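Long-range contacts in Di-haem cytochrome c peroxidase family protein (PDB 6NX0), which binds two covalently attached c-type hemes and probably acts as a peroxidase and electron-transfer protein of the bacterial diheme cytochrome c peroxidase family: residues Y165-P170 against E264-S269; D196-Q201 against A255-L260; F396-S401 against P439-D444. One frame throughout, in Å; residues are numbered along the deposited sequence.

Interaction 1. Residues Y165-P170 against E264-S269; sequences YVRYVP and EMAPFS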
loop_
_atom_site.group_PDB
_atom_site.type_symbol
_atom_site.label_atom_id
_atom_site.label_comp_id
_atom_site.label_asym_id
_atom_site.label_seq_id
_atom_site.Cartn_x
_atom_site.Cartn_y
_atom_site.Cartn_z
ATOM N N TYR A 165 9.960 -0.331 0.446
ATOM C CA TYR A 165 9.818 0.054 -0.967
ATOM C C TYR A 165 8.878 1.252 -1.163
ATOM O O TYR A 165 8.585 1.625 -2.310
ATOM C CB TYR A 165 9.387 -1.139 -1.842
ATOM C CG TYR A 165 10.286 -2.313 -1.582
ATOM C CD1 TYR A 165 11.579 -2.352 -2.085
ATOM C CD2 TYR A 165 9.876 -3.342 -0.760
ATOM C CE1 TYR A 165 12.430 -3.407 -1.793
ATOM C CE2 TYR A 165 10.723 -4.412 -0.464
ATOM C CZ TYR A 165 11.999 -4.422 -0.980
ATOM O OH TYR A 165 12.885 -5.453 -0.707
ATOM N N VAL A 166 8.382 1.857 -0.081
ATOM C CA VAL A 166 7.463 2.978 -0.228
ATOM C C VAL A 166 8.134 4.178 -0.882
ATOM O O VAL A 166 7.443 5.034 -1.441
ATOM C CB VAL A 166 6.861 3.348 1.156
ATOM C CG1 VAL A 166 7.868 4.103 2.035
ATOM C CG2 VAL A 166 5.547 4.160 1.001
ATOM N N ARG A 167 9.465 4.271 -0.838
ATOM C CA ARG A 167 10.163 5.387 -1.464
ATOM C C ARG A 167 9.973 5.426 -2.974
ATOM O O ARG A 167 10.241 6.466 -3.597
ATOM C CB ARG A 167 11.654 5.334 -1.114
ATOM C CG ARG A 167 12.443 4.221 -1.788
ATOM C CD ARG A 167 13.910 4.280 -1.335
ATOM N NE ARG A 167 14.756 3.364 -2.081
ATOM C CZ ARG A 167 16.073 3.272 -1.929
ATOM N NH1 ARG A 167 16.676 4.042 -1.046
ATOM N NH2 ARG A 167 16.793 2.408 -2.659
ATOM N N TYR A 168 9.493 4.351 -3.581
ATOM C CA TYR A 168 9.262 4.320 -5.015
ATOM C C TYR A 168 7.845 4.731 -5.410
ATOM O O TYR A 168 7.557 4.777 -6.603
ATOM C CB TYR A 168 9.557 2.922 -5.570
ATOM C CG TYR A 168 11.002 2.524 -5.412
ATOM C CD1 TYR A 168 11.971 2.998 -6.276
ATOM C CD2 TYR A 168 11.404 1.694 -4.372
ATOM C CE1 TYR A 168 13.301 2.664 -6.102
ATOM C CE2 TYR A 168 12.731 1.353 -4.208
ATOM C CZ TYR A 168 13.663 1.838 -5.077
ATOM O OH TYR A 168 14.995 1.541 -4.938
ATOM N N VAL A 169 6.964 5.026 -4.460
ATOM C CA VAL A 169 5.633 5.531 -4.805
ATOM C C VAL A 169 5.794 6.960 -5.320
ATOM O O VAL A 169 6.173 7.841 -4.548
ATOM C CB VAL A 169 4.667 5.485 -3.614
ATOM C CG1 VAL A 169 3.308 6.033 -4.072
ATOM C CG2 VAL A 169 4.544 4.058 -3.038
ATOM N N PRO A 170 5.504 7.231 -6.588
ATOM C CA PRO A 170 5.729 8.578 -7.123
ATOM C C PRO A 170 4.641 9.548 -6.678
ATOM O O PRO A 170 3.595 9.175 -6.145
ATOM C CB PRO A 170 5.706 8.364 -8.631
ATOM C CG PRO A 170 4.875 7.164 -8.844
ATOM C CD PRO A 170 5.016 6.302 -7.619
ATOM N N GLU A 264 18.012 1.186 3.770
ATOM C CA GLU A 264 17.589 0.030 4.539
ATOM C C GLU A 264 16.093 -0.205 4.430
ATOM O O GLU A 264 15.622 -1.291 4.771
ATOM C CB GLU A 264 18.004 0.169 6.008
ATOM C CG GLU A 264 17.263 1.196 6.828
ATOM C CD GLU A 264 17.502 0.990 8.330
ATOM O OE1 GLU A 264 17.964 -0.106 8.724
ATOM O OE2 GLU A 264 17.239 1.914 9.115
ATOM N N MET A 265 15.350 0.771 3.926
ATOM C CA MET A 265 13.916 0.611 3.727
ATOM C C MET A 265 13.570 0.110 2.325
ATOM O O MET A 265 12.389 0.124 1.947
ATOM C CB MET A 265 13.213 1.943 4.043
ATOM C CG MET A 265 13.391 2.382 5.506
ATOM S SD MET A 265 12.850 1.127 6.698
ATOM C CE MET A 265 11.107 1.454 6.708
ATOM N N ALA A 266 14.573 -0.366 1.574
ATOM C CA ALA A 266 14.378 -1.016 0.273
ATOM C C ALA A 266 15.471 -2.075 0.104
ATOM O O ALA A 266 16.409 -1.914 -0.689
ATOM C CB ALA A 266 14.409 0.018 -0.856
ATOM N N PRO A 267 15.361 -3.197 0.833
ATOM C CA PRO A 267 16.497 -4.138 0.913
ATOM C C PRO A 267 16.737 -4.974 -0.334
ATOM O O PRO A 267 17.900 -5.307 -0.618
ATOM C CB PRO A 267 16.134 -5.034 2.108
ATOM C CG PRO A 267 15.015 -4.327 2.848
ATOM C CD PRO A 267 14.306 -3.510 1.820
ATOM N N PHE A 268 15.690 -5.386 -1.056
ATOM C CA PHE A 268 15.833 -6.268 -2.219
ATOM C C PHE A 268 16.657 -7.511 -1.869
ATOM O O PHE A 268 17.668 -7.820 -2.504
ATOM C CB PHE A 268 16.455 -5.510 -3.400
ATOM C CG PHE A 268 15.592 -4.390 -3.932
ATOM C CD1 PHE A 268 14.452 -4.658 -4.679
ATOM C CD2 PHE A 268 15.942 -3.069 -3.706
ATOM C CE1 PHE A 268 13.667 -3.632 -5.171
ATOM C CE2 PHE A 268 15.156 -2.040 -4.197
ATOM C CZ PHE A 268 14.021 -2.336 -4.939
ATOM N N SER A 269 16.195 -8.228 -0.837
ATOM C CA SER A 269 16.932 -9.366 -0.288
ATOM C C SER A 269 16.139 -10.664 -0.382
ATOM O O SER A 269 16.443 -11.616 0.339
ATOM C CB SER A 269 17.321 -9.098 1.163
ATOM O OG SER A 269 16.178 -9.083 2.001
HETATM O O HOH W 1 11.306 2.797 0.965
#
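Y165 and F268 meet as a T-shaped (edge-to-face) pair. The tyrosine sends CE1 at its rim over the centre of the phenylalanine ring, 3.5 Å above that plane; the ring centroids are 4.8 Å apart and the planes stand at 61°. With CG anti to its own carbonyl carbon (chi1 -51°), the Y165 ring runs along the 264-269 loop and delivers its hydroxyl to the backbone. There F268 N, lying in the plane of the tyrosine ring, donates to Y165 OH at 2.8 Å, while D459 supplies the hydroxyl with a second hydrogen-bonding partner. One residue thus holds F268 twice, by ring face and by main-chain amide.

Y168 and F268 approach each other from opposite directions, the Y168 hydroxyl at the edge of the F268 ring, in plane, its OH 3.7 Å from F268 CE2. R167 fixes this hydroxyl within its own segment: R167 NH2 donates to Y168 OH, which lies close to the guanidinium plane. The methyl of A266 packs among these groups. A266 CB sits over one face of the R167 guanidinium, 3.6 Å from R167 NE, and also touches the edge of the Y168 ring and Y165 CD1. At the backbone, Y165 N donates to M265 O at 2.9 Å. A water donates to this carbonyl and accepts from R167 N, so the beginning of the 166-168 3-10 turn is tied to the loop directly and through solvent.

The contact is buried between two loops, one running from helix 138-142 to strand 173-175 and the other joining helix 245-260 to helix 271-276. R167 bridges back to D263 and the Q261 carbonyl, just past the end of helix 245-260; V166, which also touches the first heme, and M265 pack on L260 of that helix.

Interaction 2. Residues D196-Q201 against A255-L260; sequences DTLAEQ and AMQAYL. With HEC (heme c), chain B.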
loop_
_atom_site.group_PDB
_atom_site.type_symbol
_atom_site.label_atom_id
_atom_site.label_comp_id
_atom_site.label_asym_id
_atom_site.label_seq_id
_atom_site.Cartn_x
_atom_site.Cartn_y
_atom_site.Cartn_z
ATOM N N ASP A 196 0.346 13.484 -1.409
ATOM C CA ASP A 196 1.226 13.543 -2.561
ATOM C C ASP A 196 2.633 13.075 -2.219
ATOM O O ASP A 196 3.331 12.558 -3.091
ATOM C CB ASP A 196 1.262 14.975 -3.097
ATOM C CG ASP A 196 1.794 15.072 -4.507
ATOM O OD1 ASP A 196 1.376 14.261 -5.360
ATOM O OD2 ASP A 196 2.623 15.996 -4.759
ATOM N N THR A 197 3.029 13.198 -0.948
ATOM C CA THR A 197 4.387 12.916 -0.496
ATOM C C THR A 197 4.341 12.249 0.871
ATOM O O THR A 197 3.339 12.294 1.577
ATOM C CB THR A 197 5.223 14.192 -0.364
ATOM O OG1 THR A 197 4.679 14.991 0.686
ATOM C CG2 THR A 197 5.246 14.985 -1.675
ATOM N N LEU A 198 5.455 11.598 1.214
ATOM C CA LEU A 198 5.617 11.021 2.550
ATOM C C LEU A 198 5.502 12.074 3.649
ATOM O O LEU A 198 4.966 11.803 4.726
ATOM C CB LEU A 198 6.962 10.296 2.629
ATOM C CG LEU A 198 7.034 9.035 1.772
ATOM C CD1 LEU A 198 8.482 8.559 1.598
ATOM C CD2 LEU A 198 6.189 7.930 2.410
ATOM N N ALA A 199 5.998 13.281 3.405
ATOM C CA ALA A 199 5.879 14.326 4.418
ATOM C C ALA A 199 4.420 14.644 4.718
ATOM O O ALA A 199 4.032 14.792 5.885
ATOM C CB ALA A 199 6.625 15.579 3.964
ATOM N N GLU A 200 3.588 14.745 3.677
ATOM C CA GLU A 200 2.166 15.013 3.854
ATOM C C GLU A 200 1.424 13.827 4.465
ATOM O O GLU A 200 0.442 14.017 5.197
ATOM C CB GLU A 200 1.541 15.374 2.501
ATOM C CG GLU A 200 0.042 15.610 2.544
ATOM C CD GLU A 200 -0.595 15.848 1.166
ATOM O OE1 GLU A 200 0.134 15.873 0.143
ATOM O OE2 GLU A 200 -1.832 16.022 1.118
ATOM N N GLN A 201 1.867 12.611 4.160
ATOM C CA GLN A 201 1.161 11.410 4.605
ATOM C C GLN A 201 0.986 11.378 6.117
ATOM O O GLN A 201 -0.055 10.934 6.609
ATOM C CB GLN A 201 1.925 10.173 4.127
ATOM C CG GLN A 201 1.271 8.826 4.469
ATOM C CD GLN A 201 1.490 8.413 5.899
ATOM O OE1 GLN A 201 2.488 8.780 6.523
ATOM N NE2 GLN A 201 0.545 7.650 6.440
ATOM N N ALA A 255 11.731 14.743 8.257
ATOM C CA ALA A 255 12.540 13.712 8.895
ATOM C C ALA A 255 12.048 12.336 8.496
ATOM O O ALA A 255 12.840 11.445 8.172
ATOM C CB ALA A 255 12.494 13.884 10.420
ATOM N N MET A 256 10.736 12.160 8.488
ATOM C CA MET A 256 10.183 10.850 8.151
ATOM C C MET A 256 10.479 10.474 6.707
ATOM O O MET A 256 10.782 9.318 6.408
ATOM C CB MET A 256 8.679 10.862 8.394
ATOM C CG MET A 256 8.029 9.480 8.303
ATOM S SD MET A 256 8.777 8.238 9.384
ATOM C CE MET A 256 8.282 8.933 10.945
ATOM N N GLN A 257 10.347 11.433 5.786
ATOM C CA GLN A 257 10.690 11.190 4.393
ATOM C C GLN A 257 12.120 10.677 4.264
ATOM O O GLN A 257 12.381 9.711 3.542
ATOM C CB GLN A 257 10.478 12.487 3.609
ATOM C CG GLN A 257 10.376 12.338 2.116
ATOM C CD GLN A 257 9.778 13.606 1.507
ATOM O OE1 GLN A 257 8.546 13.737 1.335
ATOM N NE2 GLN A 257 10.646 14.575 1.238
ATOM N N ALA A 258 13.062 11.276 4.992
ATOM C CA ALA A 258 14.440 10.811 4.923
ATOM C C ALA A 258 14.568 9.378 5.414
ATOM O O ALA A 258 15.302 8.580 4.828
ATOM C CB ALA A 258 15.351 11.731 5.734
ATOM N N TYR A 259 13.887 9.035 6.515
ATOM C CA TYR A 259 13.984 7.667 7.013
ATOM C C TYR A 259 13.385 6.688 6.018
ATOM O O TYR A 259 14.003 5.670 5.679
ATOM C CB TYR A 259 13.304 7.532 8.378
ATOM C CG TYR A 259 13.188 6.102 8.891
ATOM C CD1 TYR A 259 14.279 5.254 8.913
ATOM C CD2 TYR A 259 11.985 5.627 9.385
ATOM C CE1 TYR A 259 14.170 3.966 9.421
ATOM C CE2 TYR A 259 11.865 4.358 9.876
ATOM C CZ TYR A 259 12.961 3.520 9.891
ATOM O OH TYR A 259 12.853 2.241 10.406
ATOM N N LEU A 260 12.181 6.982 5.532
ATOM C CA LEU A 260 11.523 6.032 4.654
ATOM C C LEU A 260 12.173 5.948 3.286
ATOM O O LEU A 260 11.918 4.980 2.566
ATOM C CB LEU A 260 10.039 6.376 4.530
ATOM C CG LEU A 260 9.263 6.294 5.858
ATOM C CD1 LEU A 260 7.788 6.623 5.676
ATOM C CD2 LEU A 260 9.414 4.908 6.503
HETATM FE FE HEC B . 0.713 4.168 8.619
HETATM C CHA HEC B . -0.425 3.885 5.358
HETATM C CHB HEC B . 3.449 5.840 7.503
HETATM C CHC HEC B . 1.349 5.295 11.805
HETATM C CHD HEC B . -2.138 2.624 9.782
HETATM N NA HEC B . 1.418 4.665 6.780
HETATM C C1A HEC B . 0.788 4.489 5.564
HETATM C C2A HEC B . 1.647 4.992 4.529
HETATM C C3A HEC B . 2.767 5.432 5.121
HETATM C C4A HEC B . 2.605 5.325 6.548
HETATM C CMA HEC B . 3.937 6.144 4.451
HETATM C CAA HEC B . 1.307 5.008 3.027
HETATM C CBA HEC B . 1.897 3.789 2.341
HETATM C CGA HEC B . 1.476 3.651 0.901
HETATM O O1A HEC B . 2.073 2.755 0.235
HETATM O O2A HEC B . 0.478 4.312 0.480
HETATM N NB HEC B . 2.100 5.356 9.502
HETATM C C1B HEC B . 3.150 5.974 8.836
HETATM C C2B HEC B . 3.902 6.730 9.801
HETATM C C3B HEC B . 3.270 6.672 10.977
HETATM C C4B HEC B . 2.151 5.775 10.813
HETATM C CMB HEC B . 5.169 7.524 9.463
HETATM C CAB HEC B . 3.681 7.288 12.330
HETATM C CBB HEC B . 3.574 8.831 12.248
HETATM N NC HEC B . -0.200 3.974 10.429
HETATM C C1C HEC B . 0.269 4.486 11.632
HETATM C C2C HEC B . -0.490 3.846 12.684
HETATM C C3C HEC B . -1.441 3.073 12.153
HETATM C C4C HEC B . -1.294 3.168 10.714
HETATM C CMC HEC B . -0.146 3.964 14.178
HETATM C CAC HEC B . -2.240 1.966 12.862
HETATM C CBC HEC B . -3.257 2.545 13.854
HETATM N ND HEC B . -0.924 3.360 7.732
HETATM C C1D HEC B . -1.985 2.743 8.423
HETATM C C2D HEC B . -2.995 2.381 7.462
HETATM C C3D HEC B . -2.506 2.824 6.130
HETATM C C4D HEC B . -1.217 3.416 6.360
HETATM C CMD HEC B . -4.352 1.786 7.784
HETATM C CAD HEC B . -3.244 2.707 4.783
HETATM C CBD HEC B . -4.352 3.735 4.808
HETATM C CGD HEC B . -4.931 4.029 3.436
HETATM O O1D HEC B . -4.479 3.405 2.451
HETATM O O2D HEC B . -5.901 4.839 3.405
HETATM O O HOH W 2 7.520 11.502 -0.786
HETATM O O HOH W 3 -0.572 5.928 8.408
#
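Q257 and L260 of helix 245-260 meet A199 and L198 of the short helix 198-201. Just before them in sequence, M256 directs its bent chain away from the other segment and toward the porphyrin, where M256 CG lies 3.7 Å from the heme methyl CMB.

Q257 makes the polar part of the contact. Its CG is anti to the backbone N (chi1 -162°) and the chain continues extended, carrying OE1 across to the first turn of the short helix. A199 N donates a weak bond to Q257 OE1 at 3.3 Å, and a water that accepts from L198 N donates to the same oxygen. The glutamine therefore engages two amides at the helix start, one directly and one through solvent. Its OE1 also lies against A199 CB and T197 CB. T197 is the N-cap of this helix, with OG1 accepting from E200 N, so the first amides of the helix are met by the capping hydroxyl, by Q257 and by water.

One turn on, L260 makes the apolar part. L260 CD1 lies 3.9 Å from L198 CD2, and that leucine methyl in turn packs at 3.5 Å on heme CMA. Q201, two residues before helix 203-207, carries its amide over the porphyrin, and NE2 donates a weak bond at 2.8 Å to the water that binds the heme iron.

Helix 198-201 thus packs beside helix 245-260, both touching the heme; M256 and Y259 of the longer helix pack on helix 99-109, while D196 ties the leading loop to R171 and R172 beside strand 173-175.

Interaction 3. Residues F396-S401 against P439-D444; sequences FYNTRS and PPAMTD. With HEC (heme c), chain C.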
loop_
_atom_site.group_PDB
_atom_site.type_symbol
_atom_site.label_atom_id
_atom_site.label_comp_id
_atom_site.label_asym_id
_atom_site.label_seq_id
_atom_site.Cartn_x
_atom_site.Cartn_y
_atom_site.Cartn_z
ATOM N N PHE A 396 -9.355 -15.475 -5.375
ATOM C CA PHE A 396 -10.404 -14.510 -5.686
ATOM C C PHE A 396 -10.373 -14.119 -7.161
ATOM O O PHE A 396 -11.417 -14.016 -7.805
ATOM C CB PHE A 396 -10.228 -13.277 -4.785
ATOM C CG PHE A 396 -11.038 -12.077 -5.200
ATOM C CD1 PHE A 396 -12.392 -12.011 -4.914
ATOM C CD2 PHE A 396 -10.438 -11.020 -5.891
ATOM C CE1 PHE A 396 -13.132 -10.908 -5.300
ATOM C CE2 PHE A 396 -11.203 -9.926 -6.275
ATOM C CZ PHE A 396 -12.519 -9.882 -5.978
ATOM N N TYR A 397 -9.184 -13.876 -7.702
ATOM C CA TYR A 397 -9.078 -13.482 -9.106
ATOM C C TYR A 397 -9.624 -14.550 -10.026
ATOM O O TYR A 397 -10.212 -14.232 -11.066
ATOM C CB TYR A 397 -7.638 -13.195 -9.478
ATOM C CG TYR A 397 -7.108 -11.933 -8.870
ATOM C CD1 TYR A 397 -7.334 -10.706 -9.482
ATOM C CD2 TYR A 397 -6.370 -11.962 -7.696
ATOM C CE1 TYR A 397 -6.837 -9.544 -8.933
ATOM C CE2 TYR A 397 -5.862 -10.803 -7.143
ATOM C CZ TYR A 397 -6.109 -9.601 -7.763
ATOM O OH TYR A 397 -5.620 -8.448 -7.248
ATOM N N ASN A 398 -9.446 -15.814 -9.661
ATOM C CA ASN A 398 -9.807 -16.881 -10.580
ATOM C C ASN A 398 -11.316 -17.084 -10.691
ATOM O O ASN A 398 -11.808 -17.434 -11.774
ATOM C CB ASN A 398 -9.134 -18.179 -10.145
ATOM C CG ASN A 398 -9.112 -19.215 -11.234
ATOM O OD1 ASN A 398 -8.968 -18.893 -12.417
ATOM N ND2 ASN A 398 -9.249 -20.488 -10.837
ATOM N N THR A 399 -12.081 -16.925 -9.600
ATOM C CA THR A 399 -13.503 -17.242 -9.663
ATOM C C THR A 399 -14.419 -16.108 -9.193
ATOM O O THR A 399 -15.615 -16.336 -9.011
ATOM C CB THR A 399 -13.825 -18.542 -8.903
ATOM O OG1 THR A 399 -13.472 -18.463 -7.515
ATOM C CG2 THR A 399 -13.105 -19.729 -9.545
ATOM N N ARG A 400 -13.903 -14.885 -9.003
ATOM C CA ARG A 400 -14.777 -13.738 -8.758
ATOM C C ARG A 400 -15.900 -13.669 -9.787
ATOM O O ARG A 400 -17.072 -13.477 -9.441
ATOM C CB ARG A 400 -13.960 -12.432 -8.802
ATOM C CG ARG A 400 -14.785 -11.181 -8.432
ATOM C CD ARG A 400 -14.179 -9.864 -8.948
ATOM N NE ARG A 400 -14.546 -9.627 -10.326
ATOM C CZ ARG A 400 -14.137 -8.598 -11.048
ATOM N NH1 ARG A 400 -13.343 -7.670 -10.540
ATOM N NH2 ARG A 400 -14.538 -8.496 -12.297
ATOM N N SER A 401 -15.541 -13.816 -11.064
ATOM C CA SER A 401 -16.488 -13.620 -12.156
ATOM C C SER A 401 -17.312 -14.867 -12.448
ATOM O O SER A 401 -18.485 -14.746 -12.830
ATOM C CB SER A 401 -15.740 -13.183 -13.419
ATOM O OG SER A 401 -14.847 -14.182 -13.895
ATOM N N PRO A 439 -15.595 -21.989 -17.724
ATOM C CA PRO A 439 -14.560 -22.430 -16.800
ATOM C C PRO A 439 -13.696 -21.256 -16.403
ATOM O O PRO A 439 -13.463 -20.338 -17.208
ATOM C CB PRO A 439 -13.762 -23.454 -17.621
ATOM C CG PRO A 439 -14.561 -23.717 -18.842
ATOM C CD PRO A 439 -15.368 -22.505 -19.083
ATOM N N PRO A 440 -13.182 -21.246 -15.177
ATOM C CA PRO A 440 -12.202 -20.222 -14.818
ATOM C C PRO A 440 -10.917 -20.365 -15.618
ATOM O O PRO A 440 -10.595 -21.426 -16.172
ATOM C CB PRO A 440 -11.967 -20.461 -13.322
ATOM C CG PRO A 440 -12.389 -21.844 -13.080
ATOM C CD PRO A 440 -13.494 -22.124 -14.042
ATOM N N ALA A 441 -10.158 -19.265 -15.663
ATOM C CA ALA A 441 -8.923 -19.227 -16.439
ATOM C C ALA A 441 -7.880 -20.220 -15.928
ATOM O O ALA A 441 -7.072 -20.719 -16.718
ATOM C CB ALA A 441 -8.334 -17.819 -16.437
ATOM N N MET A 442 -7.861 -20.494 -14.617
ATOM C CA MET A 442 -6.808 -21.276 -13.980
ATOM C C MET A 442 -7.379 -22.452 -13.197
ATOM O O MET A 442 -8.541 -22.455 -12.785
ATOM C CB MET A 442 -5.989 -20.389 -13.050
ATOM C CG MET A 442 -5.112 -19.437 -13.787
ATOM S SD MET A 442 -4.118 -18.420 -12.719
ATOM C CE MET A 442 -5.341 -17.333 -12.043
ATOM N N THR A 443 -6.529 -23.466 -12.963
ATOM C CA THR A 443 -6.874 -24.572 -12.087
ATOM C C THR A 443 -6.464 -24.255 -10.652
ATOM O O THR A 443 -5.713 -23.312 -10.390
ATOM C CB THR A 443 -6.155 -25.832 -12.516
ATOM O OG1 THR A 443 -4.758 -25.597 -12.374
ATOM C CG2 THR A 443 -6.457 -26.163 -13.980
ATOM N N ASP A 444 -6.895 -25.102 -9.718
ATOM C CA ASP A 444 -6.442 -24.913 -8.344
ATOM C C ASP A 444 -4.937 -25.135 -8.226
ATOM O O ASP A 444 -4.262 -24.462 -7.435
ATOM C CB ASP A 444 -7.228 -25.827 -7.401
ATOM C CG ASP A 444 -8.581 -25.243 -7.038
ATOM O OD1 ASP A 444 -8.650 -24.015 -6.774
ATOM O OD2 ASP A 444 -9.571 -25.997 -7.033
HETATM FE FE HEC C . -3.783 -7.869 -7.653
HETATM C CHA HEC C . -4.278 -6.516 -4.543
HETATM C CHB HEC C . -2.317 -10.629 -6.230
HETATM C CHC HEC C . -3.883 -9.511 -10.663
HETATM C CHD HEC C . -4.887 -5.011 -9.156
HETATM N NA HEC C . -3.327 -8.430 -5.757
HETATM C C1A HEC C . -3.584 -7.686 -4.621
HETATM C C2A HEC C . -3.203 -8.493 -3.492
HETATM C C3A HEC C . -2.572 -9.576 -3.961
HETATM C C4A HEC C . -2.641 -9.565 -5.401
HETATM C CMA HEC C . -2.061 -10.770 -3.160
HETATM C CAA HEC C . -3.275 -8.042 -2.015
HETATM C CBA HEC C . -2.003 -7.325 -1.596
HETATM C CGA HEC C . -2.021 -6.735 -0.207
HETATM O O1A HEC C . -1.035 -5.991 0.084
HETATM O O2A HEC C . -3.079 -6.739 0.483
HETATM N NB HEC C . -3.198 -9.677 -8.333
HETATM C C1B HEC C . -2.553 -10.659 -7.576
HETATM C C2B HEC C . -2.287 -11.794 -8.440
HETATM C C3B HEC C . -2.774 -11.534 -9.652
HETATM C C4B HEC C . -3.310 -10.180 -9.613
HETATM C CMB HEC C . -1.507 -13.056 -7.987
HETATM C CAB HEC C . -2.858 -12.462 -10.890
HETATM C CBB HEC C . -3.687 -13.725 -10.564
HETATM N NC HEC C . -4.212 -7.343 -9.553
HETATM C C1C HEC C . -4.257 -8.196 -10.639
HETATM C C2C HEC C . -4.707 -7.433 -11.770
HETATM C C3C HEC C . -4.892 -6.165 -11.381
HETATM C C4C HEC C . -4.621 -6.086 -9.966
HETATM C CMC HEC C . -4.812 -8.058 -13.179
HETATM C CAC HEC C . -5.125 -4.942 -12.283
HETATM C CBC HEC C . -6.473 -5.128 -13.011
HETATM N ND HEC C . -4.403 -6.080 -6.963
HETATM C C1D HEC C . -4.837 -5.034 -7.785
HETATM C C2D HEC C . -5.423 -4.028 -6.949
HETATM C C3D HEC C . -5.329 -4.513 -5.555
HETATM C C4D HEC C . -4.636 -5.771 -5.626
HETATM C CMD HEC C . -6.045 -2.703 -7.380
HETATM C CAD HEC C . -5.855 -3.808 -4.298
HETATM C CBD HEC C . -7.319 -4.167 -4.138
HETATM C CGD HEC C . -7.814 -3.839 -2.753
HETATM O O1D HEC C . -6.976 -3.533 -1.868
HETATM O O2D HEC C . -9.034 -4.059 -2.502
HETATM O O HOH W 4 -11.236 -16.973 -14.423
HETATM O O HOH W 5 -9.783 -21.552 -8.089
#
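The second heme site, in which Y397 is an axial ligand of the iron, lies at one end of this contact; N398, the next residue of helix 390-399, joins the ligand-bearing helix to the loop 439-444. Y397 OH binds the heme iron at 2.0 Å, and H305 supplies the other axial ligand. CG of Y397 is anti to the carbonyl carbon (chi1 -71°), which carries the ring over the porphyrin, with heme C4B beneath one face toward its rim.

N398 instead brings its side chain to the loop and clasps the backbone of M442 with both ends of its amide. M442 N donates to N398 OD1 at 2.9 Å, its approach tilted 20° from the carbonyl plane of the asparagine. In return N398 ND2 donates to M442 O, also at 2.9 Å; the acceptor lies in the amide plane, whereas the donor stands above the plane of the M442 carbonyl. Paired bonds to the N and O of one residue fix the rotation of the asparagine amide, and M442 CB packs at 3.4 Å from N398 OD1.

Two waters extend the grip. One donates to N398 O and accepts from A441 N; the other accepts from N398 ND2 and donates to D444 OD1, a carboxylate that also forms a salt bridge with R391. The ring of P440 closes the contact, with its CB 3.4 Å from N398 O and 4.0 Å from T399 CG2. T399 OG1 is bonded to W407, and T443 is the N-cap of helix 444-455.

An asparagine bridging to the main chain here anchors the ligand-bearing helix to the loop leading into the last helix, beside a c-type heme with histidine-tyrosine axial ligation, as in MauG of the same diheme family.

Overall arrangement
From the N terminus, the chain first reaches 165-170, which interaction 1 joins to 264-269 after 93 intervening residues. Within that loop, 196-201 pairs with 255-260, so interaction 2 is nested in interaction 1. The two adjoin: M265 CG lies 3.3 Å from Y259 O, where helix 245-260 runs toward the loop of interaction 1. Together they tie that helix to the segments around the first heme. Interaction 3 follows in series, closing a shorter loop between helix 390-399 and the approach to helix 444-455 beside the second heme. It is separate from both, its nearest atoms about 17 Å from interaction 1 and about 22 Å from interaction 2.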